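Local coordinates for periplasmic molybdate-binding protein (Azotobacter vinelandii, PDB 1ATG) that binds molybdate and tungstate in a pocket between its two domains, probably as the periplasmic receptor of an ABC transporter, at residues Y49-S54 with A204-F209; P89-N94 with A158-V163; A120-L125 with G129-L134; V141-N144 with Q148-S151; S211-P216 with A220-A225. All blocks are in the same frame, centred on the assembly; numbering follows the deposited sequence. Where two conformers were deposited one is given.

Contact 1 of 5, residues Y49-S54 with A204-F209; sequences YNVFFS and ANAEQF. With EDO (1,2-ethanediol), chain F.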
# COMPACT_ATOMS: atom_id res chain seq x y z
N TYR A 49 -0.25 -8.30 -17.53
CA TYR A 49 -0.69 -7.00 -17.03
C TYR A 49 0.02 -5.93 -17.87
O TYR A 49 1.10 -6.16 -18.39
CB TYR A 49 -0.35 -6.82 -15.56
CG TYR A 49 -1.12 -7.72 -14.62
CD1 TYR A 49 -2.50 -7.66 -14.57
CD2 TYR A 49 -0.47 -8.62 -13.78
CE1 TYR A 49 -3.23 -8.46 -13.72
CE2 TYR A 49 -1.20 -9.42 -12.91
CZ TYR A 49 -2.57 -9.35 -12.89
OH TYR A 49 -3.30 -10.14 -12.04
N ASN A 50 -0.60 -4.75 -17.95
CA ASN A 50 -0.01 -3.64 -18.68
C ASN A 50 0.78 -2.70 -17.77
O ASN A 50 1.81 -2.16 -18.15
CB ASN A 50 -1.11 -2.83 -19.38
CG ASN A 50 -1.84 -3.71 -20.40
OD1 ASN A 50 -3.05 -3.83 -20.38
ND2 ASN A 50 -1.03 -4.32 -21.25
N VAL A 51 0.25 -2.48 -16.56
CA VAL A 51 0.81 -1.55 -15.59
C VAL A 51 0.80 -2.20 -14.19
O VAL A 51 -0.17 -2.87 -13.85
CB VAL A 51 -0.03 -0.26 -15.52
CG1 VAL A 51 0.40 0.68 -14.39
CG2 VAL A 51 -0.00 0.52 -16.83
N PHE A 52 1.86 -1.94 -13.44
CA PHE A 52 1.99 -2.43 -12.08
C PHE A 52 2.29 -1.25 -11.15
O PHE A 52 3.26 -0.54 -11.33
CB PHE A 52 3.12 -3.46 -11.99
CG PHE A 52 3.57 -3.90 -10.63
CD1 PHE A 52 2.72 -4.11 -9.55
CD2 PHE A 52 4.92 -4.15 -10.44
CE1 PHE A 52 3.23 -4.53 -8.33
CE2 PHE A 52 5.42 -4.58 -9.22
CZ PHE A 52 4.56 -4.78 -8.16
N PHE A 53 1.45 -1.13 -10.11
CA PHE A 53 1.65 -0.20 -9.01
C PHE A 53 2.15 -1.01 -7.80
O PHE A 53 1.39 -1.80 -7.22
CB PHE A 53 0.36 0.50 -8.62
CG PHE A 53 -0.12 1.48 -9.65
CD1 PHE A 53 0.43 2.74 -9.76
CD2 PHE A 53 -1.13 1.12 -10.52
CE1 PHE A 53 0.01 3.63 -10.72
CE2 PHE A 53 -1.58 2.02 -11.49
CZ PHE A 53 -1.00 3.27 -11.58
N SER A 54 3.42 -0.82 -7.46
CA SER A 54 3.95 -1.52 -6.29
C SER A 54 3.79 -0.68 -5.02
O SER A 54 3.59 0.55 -5.14
CB SER A 54 5.43 -1.82 -6.51
OG SER A 54 5.90 -2.66 -5.47
N ALA A 204 0.61 2.49 -25.99
CA ALA A 204 0.15 3.87 -26.05
C ALA A 204 -0.84 4.18 -24.93
O ALA A 204 -0.71 5.21 -24.26
CB ALA A 204 -0.46 4.17 -27.42
N ASN A 205 -1.82 3.31 -24.71
CA ASN A 205 -2.78 3.51 -23.63
C ASN A 205 -2.09 3.44 -22.26
O ASN A 205 -2.44 4.25 -21.39
CB ASN A 205 -3.89 2.48 -23.71
CG ASN A 205 -5.18 2.85 -23.01
OD1 ASN A 205 -5.43 4.02 -22.68
ND2 ASN A 205 -6.03 1.85 -22.78
N ALA A 206 -1.13 2.54 -22.09
CA ALA A 206 -0.41 2.46 -20.82
C ALA A 206 0.35 3.74 -20.56
O ALA A 206 0.32 4.29 -19.45
CB ALA A 206 0.52 1.26 -20.83
N GLU A 207 1.04 4.27 -21.57
CA GLU A 207 1.76 5.52 -21.44
C GLU A 207 0.82 6.68 -21.17
O GLU A 207 1.13 7.56 -20.36
CB GLU A 207 2.64 5.76 -22.68
CG GLU A 207 3.79 4.77 -22.75
CD GLU A 207 4.66 4.95 -23.98
OE1 GLU A 207 4.14 5.43 -25.00
OE2 GLU A 207 5.86 4.59 -23.90
N GLN A 208 -0.36 6.70 -21.78
CA GLN A 208 -1.34 7.74 -21.53
C GLN A 208 -1.78 7.71 -20.07
O GLN A 208 -1.83 8.74 -19.41
CB GLN A 208 -2.56 7.61 -22.44
CG GLN A 208 -3.60 8.69 -22.19
CD GLN A 208 -4.83 8.60 -23.06
OE1 GLN A 208 -5.84 9.26 -22.80
NE2 GLN A 208 -4.77 7.78 -24.11
N PHE A 209 -2.11 6.52 -19.57
CA PHE A 209 -2.54 6.39 -18.17
C PHE A 209 -1.42 6.78 -17.23
O PHE A 209 -1.66 7.49 -16.23
CB PHE A 209 -3.05 4.96 -17.93
CG PHE A 209 -3.57 4.76 -16.53
CD1 PHE A 209 -4.69 5.44 -16.10
CD2 PHE A 209 -2.93 3.90 -15.64
CE1 PHE A 209 -5.18 5.27 -14.81
CE2 PHE A 209 -3.42 3.73 -14.36
CZ PHE A 209 -4.54 4.41 -13.94
C1 EDO F . -2.85 -10.40 -8.40
O1 EDO F . -2.15 -10.50 -9.75
C2 EDO F . -4.14 -11.22 -8.25
O2 EDO F . -3.82 -12.73 -8.51

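Contact 2 of 5, residues P89-N94 with A158-V163; sequences PGLVDN and ADLGFV. With ACT (acetate ion), chain C.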
# COMPACT_ATOMS: atom_id res chain seq x y z
N PRO A 89 -12.48 2.71 19.49
CA PRO A 89 -12.12 4.05 19.91
C PRO A 89 -11.41 3.99 21.25
O PRO A 89 -11.71 3.13 22.09
CB PRO A 89 -13.44 4.80 19.97
CG PRO A 89 -14.38 3.99 19.14
CD PRO A 89 -13.95 2.55 19.34
N GLY A 90 -10.41 4.85 21.48
CA GLY A 90 -9.70 4.89 22.73
C GLY A 90 -8.62 3.85 22.96
O GLY A 90 -7.86 4.02 23.93
N LEU A 91 -8.50 2.79 22.17
CA LEU A 91 -7.47 1.79 22.40
C LEU A 91 -6.10 2.29 21.97
O LEU A 91 -5.13 2.18 22.72
CB LEU A 91 -7.80 0.46 21.72
CG LEU A 91 -6.76 -0.64 21.88
CD1 LEU A 91 -6.50 -0.95 23.35
CD2 LEU A 91 -7.18 -1.90 21.12
N VAL A 92 -5.98 2.80 20.75
CA VAL A 92 -4.71 3.32 20.27
C VAL A 92 -4.58 4.77 20.73
O VAL A 92 -5.33 5.64 20.29
CB VAL A 92 -4.59 3.21 18.74
CG1 VAL A 92 -3.28 3.82 18.27
CG2 VAL A 92 -4.67 1.75 18.33
N ASP A 93 -3.59 5.02 21.57
CA ASP A 93 -3.32 6.38 22.03
C ASP A 93 -2.48 7.11 20.98
O ASP A 93 -1.86 6.50 20.12
CB ASP A 93 -2.55 6.34 23.35
CG ASP A 93 -1.19 5.69 23.18
OD1 ASP A 93 -1.18 4.45 22.94
OD2 ASP A 93 -0.14 6.36 23.23
N ASN A 94 -2.42 8.43 21.11
CA ASN A 94 -1.73 9.26 20.14
C ASN A 94 -0.22 9.26 20.23
O ASN A 94 0.42 10.00 19.47
CB ASN A 94 -2.27 10.69 20.23
CG ASN A 94 -1.98 11.33 21.57
OD1 ASN A 94 -1.15 10.91 22.35
ND2 ASN A 94 -2.70 12.43 21.83
N ALA A 158 -8.43 -8.69 14.71
CA ALA A 158 -7.23 -8.25 15.38
C ALA A 158 -7.54 -6.95 16.14
O ALA A 158 -8.07 -6.02 15.52
CB ALA A 158 -6.05 -8.00 14.43
N ASP A 159 -7.22 -6.86 17.41
CA ASP A 159 -7.40 -5.64 18.17
C ASP A 159 -6.65 -4.48 17.53
O ASP A 159 -7.18 -3.38 17.50
CB ASP A 159 -6.92 -5.84 19.62
CG ASP A 159 -7.86 -6.67 20.47
OD1 ASP A 159 -9.10 -6.67 20.24
OD2 ASP A 159 -7.38 -7.30 21.44
N LEU A 160 -5.43 -4.72 17.08
CA LEU A 160 -4.60 -3.70 16.46
C LEU A 160 -4.19 -4.15 15.07
O LEU A 160 -4.10 -5.35 14.82
CB LEU A 160 -3.31 -3.47 17.26
CG LEU A 160 -3.46 -3.03 18.71
CD1 LEU A 160 -2.07 -2.79 19.30
CD2 LEU A 160 -4.31 -1.78 18.86
N GLY A 161 -3.78 -3.19 14.24
CA GLY A 161 -3.20 -3.55 12.95
C GLY A 161 -2.37 -2.40 12.41
O GLY A 161 -2.62 -1.24 12.69
N PHE A 162 -1.37 -2.77 11.60
CA PHE A 162 -0.59 -1.79 10.84
C PHE A 162 -1.15 -1.76 9.42
O PHE A 162 -1.13 -2.76 8.70
CB PHE A 162 0.89 -2.12 10.83
CG PHE A 162 1.66 -1.60 12.01
CD1 PHE A 162 1.73 -0.24 12.26
CD2 PHE A 162 2.33 -2.46 12.87
CE1 PHE A 162 2.45 0.25 13.33
CE2 PHE A 162 3.07 -1.97 13.92
CZ PHE A 162 3.13 -0.61 14.17
N VAL A 163 -1.73 -0.61 9.06
CA VAL A 163 -2.44 -0.45 7.80
C VAL A 163 -1.98 0.79 7.05
O VAL A 163 -1.15 1.55 7.54
CB VAL A 163 -3.97 -0.40 8.05
CG1 VAL A 163 -4.49 -1.63 8.80
CG2 VAL A 163 -4.36 0.87 8.81
C ACT C . -7.67 -10.18 18.84
O ACT C . -6.74 -9.35 18.73
OXT ACT C . -7.43 -11.39 19.13
CH3 ACT C . -9.10 -9.78 18.67

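Contact 3 of 5, residues A120-L125 with G129-L134; sequences AGTQVL and GLLDKL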
# COMPACT_ATOMS: atom_id res chain seq x y z
N ALA A 120 7.18 -1.98 6.86
CA ALA A 120 7.15 -0.73 7.61
C ALA A 120 6.67 -0.97 9.04
O ALA A 120 7.26 -0.45 9.99
CB ALA A 120 6.28 0.30 6.91
N GLY A 121 5.57 -1.73 9.22
CA GLY A 121 5.08 -1.99 10.57
C GLY A 121 6.11 -2.74 11.42
O GLY A 121 6.28 -2.46 12.60
N THR A 122 6.78 -3.70 10.79
CA THR A 122 7.82 -4.44 11.49
C THR A 122 8.98 -3.55 11.89
O THR A 122 9.48 -3.63 13.01
CB THR A 122 8.29 -5.60 10.59
OG1 THR A 122 7.16 -6.43 10.27
CG2 THR A 122 9.32 -6.46 11.29
N GLN A 123 9.35 -2.62 11.00
CA GLN A 123 10.38 -1.66 11.31
C GLN A 123 10.00 -0.79 12.50
O GLN A 123 10.88 -0.46 13.30
CB GLN A 123 10.69 -0.77 10.09
CG GLN A 123 11.49 -1.52 9.04
CD GLN A 123 11.65 -0.77 7.75
OE1 GLN A 123 10.90 0.16 7.44
NE2 GLN A 123 12.64 -1.21 6.94
N VAL A 124 8.73 -0.42 12.64
CA VAL A 124 8.31 0.36 13.80
C VAL A 124 8.50 -0.46 15.07
O VAL A 124 9.01 0.06 16.07
CB VAL A 124 6.86 0.81 13.67
CG1 VAL A 124 6.35 1.47 14.95
CG2 VAL A 124 6.73 1.77 12.48
N LEU A 125 8.08 -1.73 15.07
CA LEU A 125 8.30 -2.55 16.26
C LEU A 125 9.78 -2.70 16.58
O LEU A 125 10.17 -2.64 17.76
CB LEU A 125 7.63 -3.91 16.11
CG LEU A 125 6.11 -3.89 15.96
CD1 LEU A 125 5.62 -5.33 15.96
CD2 LEU A 125 5.43 -3.09 17.05
N GLY A 129 11.89 -1.55 19.97
CA GLY A 129 12.44 -2.67 20.72
C GLY A 129 11.35 -3.63 21.17
O GLY A 129 11.53 -4.28 22.21
N LEU A 130 10.25 -3.75 20.41
CA LEU A 130 9.14 -4.59 20.78
C LEU A 130 8.94 -5.78 19.86
O LEU A 130 8.08 -6.61 20.16
CB LEU A 130 7.82 -3.78 20.76
CG LEU A 130 7.73 -2.69 21.82
CD1 LEU A 130 6.52 -1.79 21.55
CD2 LEU A 130 7.64 -3.29 23.21
N LEU A 131 9.71 -5.90 18.77
CA LEU A 131 9.50 -7.00 17.86
C LEU A 131 9.76 -8.35 18.51
O LEU A 131 8.97 -9.28 18.37
CB LEU A 131 10.32 -6.85 16.58
CG LEU A 131 10.07 -7.89 15.50
CD1 LEU A 131 8.60 -7.87 15.07
CD2 LEU A 131 10.95 -7.65 14.28
N ASP A 132 10.89 -8.48 19.21
CA ASP A 132 11.18 -9.78 19.84
C ASP A 132 10.13 -10.17 20.87
O ASP A 132 9.73 -11.35 20.85
CB ASP A 132 12.57 -9.75 20.47
CG ASP A 132 13.70 -9.64 19.46
OD1 ASP A 132 13.52 -10.00 18.29
OD2 ASP A 132 14.79 -9.17 19.87
N LYS A 133 9.76 -9.23 21.71
CA LYS A 133 8.77 -9.56 22.75
C LYS A 133 7.44 -9.97 22.15
O LYS A 133 6.85 -10.99 22.54
CB LYS A 133 8.61 -8.35 23.67
CG LYS A 133 7.44 -8.39 24.63
CD LYS A 133 6.82 -7.00 24.78
CE LYS A 133 5.94 -6.89 26.01
NZ LYS A 133 4.51 -7.17 25.71
N LEU A 134 6.93 -9.19 21.18
CA LEU A 134 5.61 -9.50 20.61
C LEU A 134 5.63 -10.76 19.78
O LEU A 134 4.63 -11.49 19.70
CB LEU A 134 5.09 -8.30 19.82
CG LEU A 134 4.78 -7.08 20.69
CD1 LEU A 134 4.41 -5.89 19.81
CD2 LEU A 134 3.67 -7.35 21.70

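Contact 4 of 5, residues V141-N144 with Q148-S151; sequences VEAN and QAHS. With SO4 (sulfate ion), chain D.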
# COMPACT_ATOMS: atom_id res chain seq x y z
N VAL A 141 0.03 -11.38 14.23
CA VAL A 141 -0.66 -12.30 13.32
C VAL A 141 -0.30 -11.87 11.91
O VAL A 141 -0.59 -10.75 11.49
CB VAL A 141 -2.16 -12.33 13.57
CG1 VAL A 141 -2.85 -13.33 12.64
CG2 VAL A 141 -2.45 -12.74 15.01
N GLU A 142 0.42 -12.73 11.21
CA GLU A 142 0.90 -12.43 9.87
C GLU A 142 -0.24 -12.44 8.87
O GLU A 142 -0.99 -13.41 8.74
CB GLU A 142 1.97 -13.47 9.52
CG GLU A 142 2.75 -13.12 8.26
CD GLU A 142 3.68 -14.27 7.90
OE1 GLU A 142 3.17 -15.27 7.34
OE2 GLU A 142 4.88 -14.17 8.20
N ALA A 143 -0.45 -11.34 8.17
CA ALA A 143 -1.44 -11.19 7.12
C ALA A 143 -0.73 -11.32 5.77
O ALA A 143 0.46 -11.00 5.70
CB ALA A 143 -2.17 -9.87 7.24
N ASN A 144 -1.44 -11.75 4.73
CA ASN A 144 -0.75 -11.95 3.46
C ASN A 144 -0.68 -10.71 2.59
O ASN A 144 -0.09 -10.77 1.52
CB ASN A 144 -1.32 -13.15 2.70
CG ASN A 144 -2.73 -12.92 2.21
OD1 ASN A 144 -3.29 -11.83 2.29
ND2 ASN A 144 -3.31 -14.00 1.68
N GLN A 148 -5.40 -7.55 3.69
CA GLN A 148 -5.84 -8.49 4.71
C GLN A 148 -5.59 -7.95 6.11
O GLN A 148 -6.47 -8.11 6.98
CB GLN A 148 -5.18 -9.85 4.51
CG GLN A 148 -5.59 -10.87 5.56
CD GLN A 148 -5.10 -12.26 5.22
OE1 GLN A 148 -3.97 -12.66 5.47
NE2 GLN A 148 -5.99 -13.06 4.62
N ALA A 149 -4.48 -7.26 6.38
CA ALA A 149 -4.27 -6.67 7.70
C ALA A 149 -5.41 -5.69 8.02
O ALA A 149 -5.92 -5.67 9.14
CB ALA A 149 -2.92 -5.98 7.76
N HIS A 150 -5.75 -4.87 7.02
CA HIS A 150 -6.85 -3.94 7.22
C HIS A 150 -8.18 -4.65 7.47
O HIS A 150 -8.92 -4.26 8.38
CB HIS A 150 -6.96 -3.00 6.00
CG HIS A 150 -8.21 -2.19 6.06
ND1 HIS A 150 -9.31 -2.53 5.31
CD2 HIS A 150 -8.55 -1.10 6.80
CE1 HIS A 150 -10.29 -1.67 5.58
NE2 HIS A 150 -9.86 -0.81 6.47
N SER A 151 -8.49 -5.68 6.69
CA SER A 151 -9.71 -6.45 6.88
C SER A 151 -9.81 -7.04 8.29
O SER A 151 -10.84 -6.96 8.97
CB SER A 151 -9.74 -7.64 5.89
OG SER A 151 -10.85 -8.46 6.27
S SO4 D . -9.42 -11.11 4.28
O1 SO4 D . -10.86 -11.08 3.84
O2 SO4 D . -9.36 -10.72 5.72
O3 SO4 D . -8.62 -10.16 3.45
O4 SO4 D . -8.88 -12.50 4.12
O HOH W 1 -4.39 -12.62 8.90

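Contact 5 of 5, residues S211-P216 with A220-A225; sequences SWMKGP and AIIKAA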
# COMPACT_ATOMS: atom_id res chain seq x y z
N SER A 211 0.99 8.88 -17.77
CA SER A 211 1.10 10.33 -17.84
C SER A 211 -0.02 10.99 -17.04
O SER A 211 0.21 11.91 -16.25
CB SER A 211 1.05 10.84 -19.29
OG SER A 211 0.94 12.26 -19.32
N TRP A 212 -1.23 10.48 -17.18
CA TRP A 212 -2.39 10.99 -16.47
C TRP A 212 -2.22 10.87 -14.95
O TRP A 212 -2.59 11.75 -14.18
CB TRP A 212 -3.65 10.23 -16.91
CG TRP A 212 -4.89 10.73 -16.23
CD1 TRP A 212 -5.67 11.79 -16.59
CD2 TRP A 212 -5.49 10.17 -15.06
NE1 TRP A 212 -6.70 11.94 -15.70
CE2 TRP A 212 -6.62 10.94 -14.75
CE3 TRP A 212 -5.18 9.08 -14.23
CZ2 TRP A 212 -7.44 10.68 -13.67
CZ3 TRP A 212 -6.01 8.81 -13.16
CH2 TRP A 212 -7.12 9.60 -12.87
N MET A 213 -1.58 9.77 -14.51
CA MET A 213 -1.31 9.57 -13.09
C MET A 213 -0.45 10.64 -12.45
O MET A 213 -0.47 10.78 -11.22
CB MET A 213 -0.60 8.22 -12.91
CG MET A 213 -1.56 7.04 -12.99
SD MET A 213 -2.71 6.92 -11.61
CE MET A 213 -1.57 6.87 -10.22
N LYS A 214 0.29 11.40 -13.26
CA LYS A 214 1.11 12.48 -12.77
C LYS A 214 0.39 13.83 -12.85
O LYS A 214 0.92 14.82 -12.38
CB LYS A 214 2.39 12.60 -13.63
CG LYS A 214 3.21 11.32 -13.69
CD LYS A 214 4.32 11.40 -14.73
CE LYS A 214 5.13 10.12 -14.78
NZ LYS A 214 4.41 9.01 -15.45
N GLY A 215 -0.78 13.87 -13.46
CA GLY A 215 -1.52 15.11 -13.69
C GLY A 215 -2.28 15.58 -12.48
O GLY A 215 -2.38 14.90 -11.44
N PRO A 216 -2.86 16.79 -12.55
CA PRO A 216 -3.47 17.41 -11.40
C PRO A 216 -4.63 16.67 -10.78
O PRO A 216 -4.73 16.60 -9.56
CB PRO A 216 -3.87 18.80 -11.88
CG PRO A 216 -3.09 19.05 -13.12
CD PRO A 216 -2.73 17.72 -13.71
N ALA A 220 -4.57 15.01 -7.06
CA ALA A 220 -5.51 15.43 -6.03
C ALA A 220 -6.21 14.23 -5.40
O ALA A 220 -6.39 14.20 -4.17
CB ALA A 220 -6.50 16.43 -6.59
N ILE A 221 -6.56 13.23 -6.18
CA ILE A 221 -7.18 12.01 -5.65
C ILE A 221 -6.19 11.26 -4.75
O ILE A 221 -6.56 10.80 -3.68
CB ILE A 221 -7.69 11.12 -6.80
CG1 ILE A 221 -8.89 11.78 -7.48
CG2 ILE A 221 -8.04 9.72 -6.32
CD1 ILE A 221 -9.29 11.21 -8.83
N ILE A 222 -4.95 11.18 -5.19
CA ILE A 222 -3.90 10.51 -4.40
C ILE A 222 -3.69 11.22 -3.08
O ILE A 222 -3.61 10.57 -2.02
CB ILE A 222 -2.63 10.42 -5.26
CG1 ILE A 222 -2.86 9.45 -6.42
CG2 ILE A 222 -1.42 10.00 -4.44
CD1 ILE A 222 -1.80 9.54 -7.50
N LYS A 223 -3.61 12.55 -3.09
CA LYS A 223 -3.43 13.29 -1.85
C LYS A 223 -4.64 13.20 -0.93
O LYS A 223 -4.50 13.14 0.29
CB LYS A 223 -3.13 14.77 -2.14
CG LYS A 223 -1.74 14.95 -2.70
CD LYS A 223 -1.30 16.40 -2.74
CE LYS A 223 0.09 16.56 -3.35
NZ LYS A 223 0.60 17.95 -3.10
N ALA A 224 -5.85 13.15 -1.49
CA ALA A 224 -7.05 13.02 -0.68
C ALA A 224 -7.09 11.69 0.06
O ALA A 224 -7.70 11.57 1.13
CB ALA A 224 -8.31 13.21 -1.52
N ALA A 225 -6.41 10.68 -0.48
CA ALA A 225 -6.29 9.38 0.16
C ALA A 225 -5.15 9.34 1.16
O ALA A 225 -4.87 8.27 1.73
CB ALA A 225 -6.13 8.29 -0.89

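Contact 1 of 5, residues Y49-S54 with A204-F209
Phe-53 and Phe-209 meet through their rings: Phe-209 CE2 comes to the edge of the Phe-53 ring, near its plane, 3.7 Å from Phe-53 CZ. A second touch, one turn back along the helix, sets Val-51 CG2 4.1 Å from Ala-206 CB. These two apolar pairs make the contact's close touches, and no hydrogen bond joins the segments. Residue size matches the distance to be spanned. Ala-206, opposite the branched Val-51, keeps the helix close to the strand with a single methyl, whereas the larger gap at the other end is filled by two phenyl rings.

The torsions explain the reach. CG of Phe-209 is anti to the backbone N (chi1 -177°), which sends the ring out from the helix toward the strand. In Phe-53, CG sits beside the backbone N instead (chi1 -69°), and this carries CZ to Phe-209 CE2. Val-51 and Phe-53 are two apart in the strand and therefore both face the helix.

Further out, Phe-53 meets Tyr-77 edge-to-face and Phe-209 meets Phe-21 in the same way, which makes the pair part of a larger aromatic cluster. At the start of segment 49-54, before the strand, Tyr-49 OH is hydrogen-bonded to 1,2-ethanediol (2.6 Å to O1), probably a crystallisation additive.

Strand 51-53 lies between strands 2-7 and 191-196, and helix 203-212 packs on one face of this sheet, the layered alpha/beta architecture typical of periplasmic binding-protein domains.

Contact 2 of 5, residues P89-N94 with A158-V163
Leu-91 reaches from its loop to the start of strand 160-164 with one methyl, CD2, which lies 3.7 Å from Leu-160 CD2 and 3.9 Å from Asp-159 O. Its CG is anti to the backbone N (chi1 179°), and this carries the forked end across to the strand. The next residue, Val-92, brings CG2 to 3.6 Å from the same Leu-160 CD2, so that one leucine methyl serves two loop residues. Flexible leucines and a branched valine suit such a junction, where irregular chain must fit against a regular strand. The backbone N of Val-92 is meanwhile hydrogen-bonded to Ser-178 OG.

Opposite Leu-91, Asp-159 uses its polar groups elsewhere. Its backbone N donates to an acetate oxygen (2.9 Å to O, 159° at the hydrogen), the acetate probably coming from the crystallisation liquor, and OD2 forms a salt bridge with Arg-105. With an alanine here, Arg-105 would probably lose its carboxylate mate and its guanidinium group be freer to turn.

Strand 160-164 runs parallel to 107-110 and antiparallel to 75-86. The contact is thus plain apolar packing of a connecting loop onto a strand of the mixed sheet, in the alpha/beta fold of the periplasmic binding proteins.

Contact 3 of 5, residues A120-L125 with G129-L134
Leu-125 faces Leu-131 across the bend between two helices, and its side chain can be followed outward atom by atom. CB comes first, 4.0 Å from Leu-131 CB, a closeness set by the tight turn of the backbone. The CG fork, beside the backbone N (chi1 -62°), then spreads two methyls over the second helix: CD1 lies 4.0 Å from Leu-131 CD1, and CD2 lies 4.1 Å from Leu-134 CD1. Leu-125 crosses both of these leucines at about a right angle.

One turn earlier, Thr-122 adds its methyl, CG2 lying 3.6 Å from Leu-131 CD2. Threonine suits this place because its two branches divide the work: CG2 packs against the leucine, while OG1 is hydrogen-bonded to Gly-118 O in its own helix.

The backbone fixes the turn. Gly-129, at a positive phi (71°) that glycine adopts with ease, ends helix 116-127 in a Schellman motif, with bonds back into the last turn, among them Leu-130 N to Leu-125 O (2.9 Å, nearly straight at 167°). Leu-131 N adds a longer, weak bond to the same oxygen.

Leu-125, Leu-131 and Leu-134 all rest on Ile-140 of strand 140-143, and Thr-122 and Leu-125 also reach Ile-109 of strand 107-110. The helix pair 116-127 and 131-136 therefore packs its leucines against two neighbouring parallel strands.

Contact 4 of 5, residues V141-N144 with Q148-S151
Gln-148 turns its amide back over Asn-144 and accepts a hydrogen bond from that residue's backbone: Asn-144 N lies 2.8 Å from Gln-148 OE1. The donor approaches from above the amide plane, 39° out of it and not on a lone pair. The two side-chain amides are stacked with their planes nearly parallel, and Asn-144 OD1 sits 3.5 Å from Gln-148 CD. The two acceptor oxygens come near each other but share no bond.

Conformation makes this possible. In Gln-148, CG is anti to the backbone N (chi1 179°) and the chain stays extended beyond it, so the amide is held well out from the helix; the last torsion then rotates it to face Asn-144. In Asn-144, CG stands between the backbone N and the carbonyl carbon (chi1 68°), the crowded position, which places its amide over the flat of the glutamine amide. Gln-148 NE2 donates to a sulfate, probably from the crystallisation liquor, with O4 at 3.0 Å, and Ser-151 OG donates to its O2 at 2.8 Å. A leucine in place of Gln-148, with no amide, would probably leave Asn-144 N without this acceptor and its side-chain amide without its stacking partner.

Closer to the backbones, Ala-143 CB lies 4.0 Å from Ala-149 CB; small residues allow strand and helix to approach closely.

Strand 140-143 lies parallel to 107-110 and leads through Ser-145 and Val-146, both lining the tungstate pocket, into helix 146-154. Ser-145 OG takes a hydrogen bond from Gln-148 N, and Asn-144 O is joined to Ser-35 OG, another pocket residue.

Contact 5 of 5, residues S211-P216 with A220-A225
Pro-216 and Ala-220 are joined at a flat group, the carbonyl of Pro-216: Ala-220 N donates to its oxygen over 3.0 Å, from a direction tilted 29° out of the carbonyl plane, and Ala-220 CB stands 3.5 Å from the same oxygen. The larger flat group, the indole of Trp-212, takes little part. Its rim atom CH2 comes no nearer than 4.9 Å to Ile-221 CD1, and its ring instead meets that of Phe-21 at a slant, with NE1 hydrogen-bonded to Gln-24 OE1.

The apolar touch is made by Met-213 and Ile-222, whose side chains cross at about a right angle. Met-213 CE lies 3.8 Å from Ile-222 CD1. The methionine gets there by folding at both chi2 (-69°) and chi3 (-56°), which brings its methyl around toward the following helix. An unbranched thioether chain bends easily in this way, while the longer arm of isoleucine extends a methyl to meet it; that CD1 also lies 4.1 Å from Met-213 O.

Between the helices, a type I beta turn runs from Trp-212 to Gly-215, closed by Gly-215 N donating to Trp-212 O (2.9 Å). Gly-215 is the N-cap of helix 216-224, where a side chain would crowd Pro-216 CD. Proline fits the first helical turn, since the amides there have no acceptor within the helix.

The chemistry is therefore modest: one ordinary helical backbone bond and one methyl-to-methyl contact, with no charge pairing between the segments. The bend is probably set mainly by backbone geometry, and the Met-213 and Ile-222 pair fills the apolar inner side.

In the fold
The contacts fall into two touching groups, contact 1 lying across the chain's centre from contacts 2, 3 and 4. Contacts 1 and 5 share helix 203-212 and touch where Phe-53 CE1 meets Met-213 CE at 3.6 Å. In the other group, Phe-162 CZ of contact 2 packs 3.9 Å from Val-124 CG1 of contact 3, and Val-163 CG1 lies 3.7 Å from His-150 CA of contact 4. The centres of contacts 1 and 3 are 35 Å apart. Contact 4 comes nearest the anion, with the Asn-144 side chain about 7 Å from tungstate. The side chain of Phe-53 in contact 1 is about 9 Å from the bound tungstate, that of Thr-122 in contact 3 about 11 Å and that of Ile-222 in contact 5 about 13 Å.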